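Local coordinates for protein alanine racemase (Oenococcus oeni PSU-1, PDB 3HUR) that belongs to the alanine racemase family, whose members join an N-terminal TIM-barrel domain to a C-terminal beta-strand domain, at residues V38-G43 with I65-D70; W90-L95 with Q114-F119; G121-S126 with P155-F160. All blocks are in the same frame, centred on the assembly; numbering follows the deposited sequence.

Contact 1 (V38-G43 with I65-D70). With SO4 (sulfate ion), chain D.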
# COMPACT_ATOMS: atom_id res chain seq x y z
N VAL A 38 20.21 19.12 17.37
CA VAL A 38 19.88 19.09 15.97
C VAL A 38 18.39 18.73 15.86
O VAL A 38 17.94 17.72 16.37
CB VAL A 38 20.79 18.10 15.16
CG1 VAL A 38 20.44 18.12 13.68
CG2 VAL A 38 22.28 18.43 15.31
N LEU A 39 17.65 19.57 15.16
CA LEU A 39 16.25 19.44 15.00
C LEU A 39 15.91 19.48 13.53
O LEU A 39 15.53 20.51 13.00
CB LEU A 39 15.59 20.62 15.68
CG LEU A 39 15.65 20.56 17.20
CD1 LEU A 39 14.87 21.73 17.72
CD2 LEU A 39 15.08 19.21 17.75
N LYS A 40 16.04 18.37 12.83
CA LYS A 40 15.68 18.38 11.43
C LYS A 40 14.29 17.81 11.28
O LYS A 40 13.81 17.08 12.16
CB LYS A 40 16.68 17.58 10.64
CG LYS A 40 18.13 18.00 10.82
CD LYS A 40 19.00 17.02 10.10
CE LYS A 40 20.47 17.41 10.02
NZ LYS A 40 21.13 16.29 9.28
N ALA A 41 13.62 18.18 10.20
CA ALA A 41 12.30 17.60 9.89
C ALA A 41 11.31 17.85 11.02
O ALA A 41 10.72 16.92 11.54
CB ALA A 41 12.44 16.07 9.63
N ASP A 42 11.20 19.11 11.43
CA ASP A 42 10.32 19.50 12.50
C ASP A 42 10.51 18.67 13.72
O ASP A 42 9.56 18.05 14.24
CB ASP A 42 8.84 19.44 12.01
CG ASP A 42 7.86 20.15 12.96
OD1 ASP A 42 6.65 19.87 12.83
OD2 ASP A 42 8.28 20.99 13.82
N GLY A 43 11.75 18.63 14.19
CA GLY A 43 12.06 17.94 15.43
C GLY A 43 11.88 16.48 15.28
O GLY A 43 11.36 15.80 16.15
N ILE A 65 20.40 23.47 15.77
CA ILE A 65 20.74 23.31 14.33
C ILE A 65 19.49 22.81 13.57
O ILE A 65 18.79 21.90 14.03
CB ILE A 65 21.89 22.28 14.13
CG1 ILE A 65 23.08 22.59 15.06
CG2 ILE A 65 22.34 22.26 12.70
CD1 ILE A 65 24.33 21.58 15.01
N VAL A 66 19.21 23.44 12.43
CA VAL A 66 18.07 23.12 11.61
C VAL A 66 18.51 23.12 10.13
O VAL A 66 19.65 23.50 9.84
CB VAL A 66 16.87 24.10 11.83
CG1 VAL A 66 16.42 24.13 13.32
CG2 VAL A 66 17.20 25.43 11.35
N SER A 67 17.61 22.66 9.24
CA SER A 67 17.94 22.37 7.81
C SER A 67 17.53 23.43 6.80
O SER A 67 17.87 23.35 5.65
CB SER A 67 17.26 21.06 7.38
OG SER A 67 17.29 20.09 8.44
N ASN A 68 16.73 24.39 7.24
CA ASN A 68 16.16 25.37 6.35
C ASN A 68 16.13 26.73 7.07
O ASN A 68 15.80 26.84 8.25
CB ASN A 68 14.74 24.96 5.94
CG ASN A 68 14.71 23.77 4.96
OD1 ASN A 68 14.95 23.90 3.72
ND2 ASN A 68 14.33 22.61 5.49
N LEU A 69 16.49 27.75 6.35
CA LEU A 69 16.36 29.09 6.83
C LEU A 69 14.95 29.34 7.41
O LEU A 69 14.80 29.81 8.54
CB LEU A 69 16.60 30.03 5.66
CG LEU A 69 16.61 31.51 6.00
CD1 LEU A 69 17.64 31.77 7.08
CD2 LEU A 69 16.85 32.33 4.71
N ASP A 70 13.92 28.99 6.66
CA ASP A 70 12.57 29.30 7.09
C ASP A 70 12.24 28.68 8.46
O ASP A 70 11.65 29.35 9.29
CB ASP A 70 11.53 29.10 5.96
CG ASP A 70 10.96 27.68 5.86
OD1 ASP A 70 11.65 26.68 6.17
OD2 ASP A 70 9.77 27.58 5.43
S SO4 D . 12.14 21.76 8.93
O1 SO4 D . 11.38 20.73 8.26
O2 SO4 D . 13.59 21.79 8.60
O3 SO4 D . 11.43 22.99 8.58
O4 SO4 D . 11.98 21.50 10.37
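The near part of the K40 side chain passes S67 OG. K40 CB lies 3.4 Å from S67 OG, K40 CG comes to 3.3 Å of the same OG, and K40 CD still passes it at 3.9 Å. Beyond that the chain runs extended through CE to NZ, leaving segment 65-70 behind; CG stands anti to the carbonyl carbon (chi1 -55°), which brings CB and CG up against S67 OG. Just before these residues in the chain, strands 34-38 and 63-66 run parallel as neighbours in the TIM barrel. V38 and I65 form the bridge there, and L39 N donates to I65 O over 2.8 Å, a nearly straight bond at 173°. On one side of this pair V38 CG2 packs against I65 CD1 (3.8 Å), while V66 CG1 lies 3.7 Å from L39 O. Past K40 the backbone of A41, D42 and G43 takes left-handed conformations with positive phi. A sulfate ion, probably from the crystallisation liquor, joins the two segments here: D42 N donates to its O4 at 2.7 Å, and N68 ND2 reaches its O2 over a longer 3.3 Å. R8 of the second subunit gives the same ion a further hydrogen bond through NH1.

Contact 2 (W90-L95 with Q114-F119)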
# COMPACT_ATOMS: atom_id res chain seq x y z
N TRP A 90 23.64 29.58 2.43
CA TRP A 90 24.74 30.50 2.42
C TRP A 90 24.69 31.47 1.26
O TRP A 90 25.72 31.94 0.82
CB TRP A 90 26.08 29.72 2.43
CG TRP A 90 26.18 28.72 1.37
CD1 TRP A 90 26.28 28.96 0.04
CD2 TRP A 90 26.19 27.30 1.53
NE1 TRP A 90 26.33 27.77 -0.65
CE2 TRP A 90 26.28 26.74 0.24
CE3 TRP A 90 26.10 26.45 2.62
CZ2 TRP A 90 26.31 25.36 0.02
CZ3 TRP A 90 26.12 25.08 2.41
CH2 TRP A 90 26.22 24.55 1.12
N ASP A 91 23.49 31.79 0.77
CA ASP A 91 23.33 32.77 -0.31
C ASP A 91 23.76 34.12 0.16
O ASP A 91 23.31 34.59 1.19
CB ASP A 91 21.87 32.91 -0.75
CG ASP A 91 21.43 31.84 -1.72
OD1 ASP A 91 22.29 31.29 -2.45
OD2 ASP A 91 20.19 31.57 -1.75
N TYR A 92 24.59 34.78 -0.62
CA TYR A 92 25.05 36.12 -0.29
C TYR A 92 23.91 37.09 -0.12
O TYR A 92 24.04 38.09 0.59
CB TYR A 92 25.94 36.65 -1.41
CG TYR A 92 27.31 36.02 -1.55
CD1 TYR A 92 27.89 35.27 -0.53
CD2 TYR A 92 28.06 36.22 -2.71
CE1 TYR A 92 29.17 34.72 -0.68
CE2 TYR A 92 29.31 35.69 -2.86
CZ TYR A 92 29.87 34.96 -1.84
OH TYR A 92 31.12 34.44 -2.02
N SER A 93 22.81 36.81 -0.82
CA SER A 93 21.60 37.61 -0.73
C SER A 93 20.88 37.47 0.62
O SER A 93 20.09 38.34 0.97
CB SER A 93 20.65 37.27 -1.89
OG SER A 93 20.26 35.91 -1.86
N ASP A 94 21.12 36.40 1.37
CA ASP A 94 20.49 36.24 2.70
C ASP A 94 21.35 36.75 3.84
O ASP A 94 20.96 36.65 5.03
CB ASP A 94 20.11 34.78 2.97
CG ASP A 94 19.01 34.26 2.03
OD1 ASP A 94 17.88 34.78 2.08
OD2 ASP A 94 19.28 33.32 1.25
N LEU A 95 22.49 37.33 3.49
CA LEU A 95 23.46 37.82 4.50
C LEU A 95 22.81 38.65 5.59
O LEU A 95 23.09 38.44 6.77
CB LEU A 95 24.64 38.57 3.85
CG LEU A 95 25.97 37.80 3.75
CD1 LEU A 95 25.74 36.31 3.46
CD2 LEU A 95 26.95 38.40 2.73
N GLN A 114 36.38 34.10 -0.15
CA GLN A 114 37.16 35.11 -0.86
C GLN A 114 36.24 36.14 -1.49
O GLN A 114 36.57 37.31 -1.48
CB GLN A 114 38.05 34.49 -1.95
CG GLN A 114 39.13 33.59 -1.40
CD GLN A 114 39.74 32.68 -2.46
OE1 GLN A 114 39.21 32.54 -3.57
NE2 GLN A 114 40.83 32.02 -2.10
N ASN A 115 35.10 35.68 -2.01
CA ASN A 115 34.14 36.56 -2.71
C ASN A 115 33.03 37.11 -1.81
O ASN A 115 32.11 37.77 -2.30
CB ASN A 115 33.51 35.84 -3.92
CG ASN A 115 34.55 35.41 -4.97
OD1 ASN A 115 35.17 36.25 -5.65
ND2 ASN A 115 34.73 34.11 -5.13
N LEU A 116 33.10 36.82 -0.51
CA LEU A 116 32.19 37.47 0.44
C LEU A 116 32.07 38.93 0.08
O LEU A 116 33.08 39.61 -0.07
CB LEU A 116 32.73 37.40 1.86
CG LEU A 116 32.12 36.35 2.75
CD1 LEU A 116 32.54 36.68 4.16
CD2 LEU A 116 30.61 36.33 2.62
N PRO A 117 30.84 39.43 -0.10
CA PRO A 117 30.73 40.87 -0.27
C PRO A 117 30.83 41.62 1.04
O PRO A 117 31.00 41.02 2.10
CB PRO A 117 29.33 41.05 -0.91
CG PRO A 117 28.60 39.87 -0.55
CD PRO A 117 29.60 38.75 -0.50
N ASP A 118 30.72 42.94 0.96
CA ASP A 118 30.77 43.76 2.15
C ASP A 118 29.42 43.71 2.86
O ASP A 118 28.38 43.62 2.22
CB ASP A 118 31.18 45.20 1.78
CG ASP A 118 32.71 45.37 1.67
OD1 ASP A 118 33.41 44.79 2.54
OD2 ASP A 118 33.21 46.08 0.75
N PHE A 119 29.45 43.77 4.20
CA PHE A 119 28.22 43.78 5.01
C PHE A 119 28.44 44.40 6.38
O PHE A 119 29.56 44.47 6.86
CB PHE A 119 27.67 42.35 5.20
CG PHE A 119 28.64 41.39 5.83
CD1 PHE A 119 28.73 41.27 7.20
CD2 PHE A 119 29.45 40.59 5.05
CE1 PHE A 119 29.63 40.38 7.78
CE2 PHE A 119 30.35 39.69 5.64
CZ PHE A 119 30.42 39.58 6.99
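In the TIM-barrel domain, the loop entering helix 95-100 meets the loop that leads from helix 110-114 to strand 123-128, with Y92 and L95 set against N115, L116, P117 and F119. P117 and Y92 make a CH-pi contact. P117 CD sits over the face of the Y92 phenol, 3.6 Å from the ring centroid and only 9° off the ring normal, so the proline covers the centre of the ring rather than one side of it. Y92 CG is anti to its carbonyl carbon (chi1 -71°), which turns a face of the phenol to P117. L116 approaches the same ring obliquely, its CD2 being 3.9 Å from Y92 CE1. Farther out the phenol oxygen comes close to N115, with Y92 OH 3.4 Å from N115 CB; the geometry there is wrong for hydrogen bonding to N115 O or L116 N, and the hydroxyl pairs instead with W112 O. The W112 ring also meets that of Y92, the planes about 50° apart. The other apolar contacts come from one methyl group of L95. L95 CD2 touches three residues of the other loop: P117 CG at 4.0 Å, L116 CD2 at 4.2 Å, and F119 CD2, which it approaches obliquely to the ring at 4.1 Å.

Contact 3 (G121-S126 with P155-F160)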
# COMPACT_ATOMS: atom_id res chain seq x y z
N GLY A 121 27.69 44.37 10.65
CA GLY A 121 27.42 43.51 11.79
C GLY A 121 28.31 42.30 11.82
O GLY A 121 29.26 42.18 11.04
N THR A 122 28.01 41.37 12.72
CA THR A 122 28.82 40.17 12.85
C THR A 122 28.07 38.97 12.20
O THR A 122 26.92 38.68 12.54
CB THR A 122 29.27 39.91 14.32
OG1 THR A 122 28.80 38.64 14.77
CG2 THR A 122 28.80 41.02 15.30
N LEU A 123 28.72 38.34 11.22
CA LEU A 123 28.28 37.10 10.58
C LEU A 123 28.98 35.94 11.25
O LEU A 123 30.22 35.87 11.25
CB LEU A 123 28.64 37.09 9.09
CG LEU A 123 28.21 35.86 8.29
CD1 LEU A 123 26.67 35.74 8.23
CD2 LEU A 123 28.79 35.87 6.88
N LYS A 124 28.19 35.02 11.81
CA LYS A 124 28.73 33.84 12.49
C LYS A 124 28.77 32.68 11.49
O LYS A 124 27.75 32.39 10.84
CB LYS A 124 27.88 33.45 13.67
CG LYS A 124 27.59 34.60 14.61
CD LYS A 124 26.84 34.11 15.83
CE LYS A 124 26.85 35.10 16.93
NZ LYS A 124 26.67 34.32 18.19
N VAL A 125 29.94 32.04 11.38
CA VAL A 125 30.24 31.11 10.31
C VAL A 125 30.82 29.86 10.90
O VAL A 125 31.39 29.90 11.98
CB VAL A 125 31.22 31.72 9.29
CG1 VAL A 125 30.59 32.92 8.57
CG2 VAL A 125 32.55 32.08 9.95
N SER A 126 30.67 28.75 10.20
CA SER A 126 31.19 27.47 10.62
C SER A 126 31.98 26.89 9.49
O SER A 126 31.57 26.93 8.35
CB SER A 126 30.08 26.46 10.94
OG SER A 126 29.57 26.68 12.23
N PRO A 155 37.15 40.87 11.33
CA PRO A 155 36.58 40.78 12.68
C PRO A 155 35.04 40.78 12.67
O PRO A 155 34.41 40.51 13.68
CB PRO A 155 37.11 42.05 13.34
CG PRO A 155 37.07 43.06 12.19
CD PRO A 155 37.43 42.27 10.95
N GLN A 156 34.43 41.10 11.53
CA GLN A 156 33.00 40.89 11.35
C GLN A 156 32.64 39.37 11.19
O GLN A 156 31.48 39.02 11.35
CB GLN A 156 32.46 41.71 10.16
CG GLN A 156 32.29 43.19 10.48
CD GLN A 156 31.68 43.99 9.35
OE1 GLN A 156 32.39 44.62 8.56
NE2 GLN A 156 30.35 43.97 9.26
N LEU A 157 33.60 38.50 10.87
CA LEU A 157 33.37 37.05 10.84
C LEU A 157 33.64 36.46 12.21
O LEU A 157 34.68 36.68 12.79
CB LEU A 157 34.23 36.34 9.80
CG LEU A 157 33.90 36.75 8.37
CD1 LEU A 157 34.90 36.10 7.39
CD2 LEU A 157 32.43 36.37 8.02
N ASP A 158 32.70 35.70 12.73
CA ASP A 158 32.87 35.10 14.02
C ASP A 158 32.80 33.60 13.80
O ASP A 158 31.77 33.09 13.45
CB ASP A 158 31.78 35.59 14.93
CG ASP A 158 31.79 34.90 16.23
OD1 ASP A 158 32.69 34.08 16.44
OD2 ASP A 158 30.87 35.17 17.04
N LEU A 159 33.92 32.92 13.99
CA LEU A 159 33.99 31.50 13.79
C LEU A 159 33.28 30.79 14.94
O LEU A 159 33.69 30.87 16.08
CB LEU A 159 35.43 31.08 13.73
CG LEU A 159 35.72 29.65 13.32
CD1 LEU A 159 35.05 29.31 12.01
CD2 LEU A 159 37.24 29.48 13.24
N PHE A 160 32.18 30.11 14.61
CA PHE A 160 31.32 29.50 15.58
C PHE A 160 31.77 28.10 15.84
O PHE A 160 31.65 27.61 16.95
CB PHE A 160 29.86 29.49 15.05
CG PHE A 160 28.89 28.91 16.01
CD1 PHE A 160 28.50 27.59 15.92
CD2 PHE A 160 28.39 29.68 17.05
CE1 PHE A 160 27.62 27.04 16.84
CE2 PHE A 160 27.50 29.14 17.97
CZ PHE A 160 27.11 27.82 17.86
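The F160 ring turns an edge to S126, whose OG lies near the ring plane at 3.9 Å from F160 CD1, while the ring of Y36 also meets it, the planes about 30° apart. A second flat group, the Q156 amide, grips G121: Q156 NE2 donates to G121 O at 2.7 Å, in the carbonyl plane and on a lone pair, with the acceptor only 7° out of the amide plane. The same nitrogen also bonds F119 O, and these two carbonyls would fix the rotation of the amide. Between the flat groups runs a parallel beta ladder. L123 N donates to Q156 O, D158 N to L123 O, V125 N to D158 O, and F160 N to V125 O at 2.8 Å and 174°. L123, V125, L157 and L159 share one face of the sheet; the L123 and L157 side chains lie side by side, pointing the same way, L123 CD2 to L157 CD2 3.8 Å, and V125 CG1 packs on the same L157 methyl at 3.9 Å. On the other face K124 runs alongside D158, but K124 NZ stays 4.4 Å from D158 OD2, beyond a salt bridge. The strands belong to a beta-alpha-beta crossover of the TIM barrel through helix 141-153; strand 103-107 flanks strand 123-128 on its other edge, and F98 and I99 of helix 95-100 pack on L123.

All three contacts lie in the TIM-barrel domain. Contacts 1 and 3 both pair neighbouring parallel strands of its sheet, their centres about 21 Å apart. Contact 1 is the buried one, nearest the centre of the folded chain, where a short strand pairing gives way to polar groups around an anion and the second subunit. Contact 3 is a longer ladder, partly buried and backbone-driven, which no other chain of the assembly touches. Contact 2, at the surface, joins loops by apolar and CH-pi packing, with no hydrogen bond between the two segments. It also abuts contact 3, since L116 and F119 rest on L157, and it brushes contact 1 where L69 meets D94.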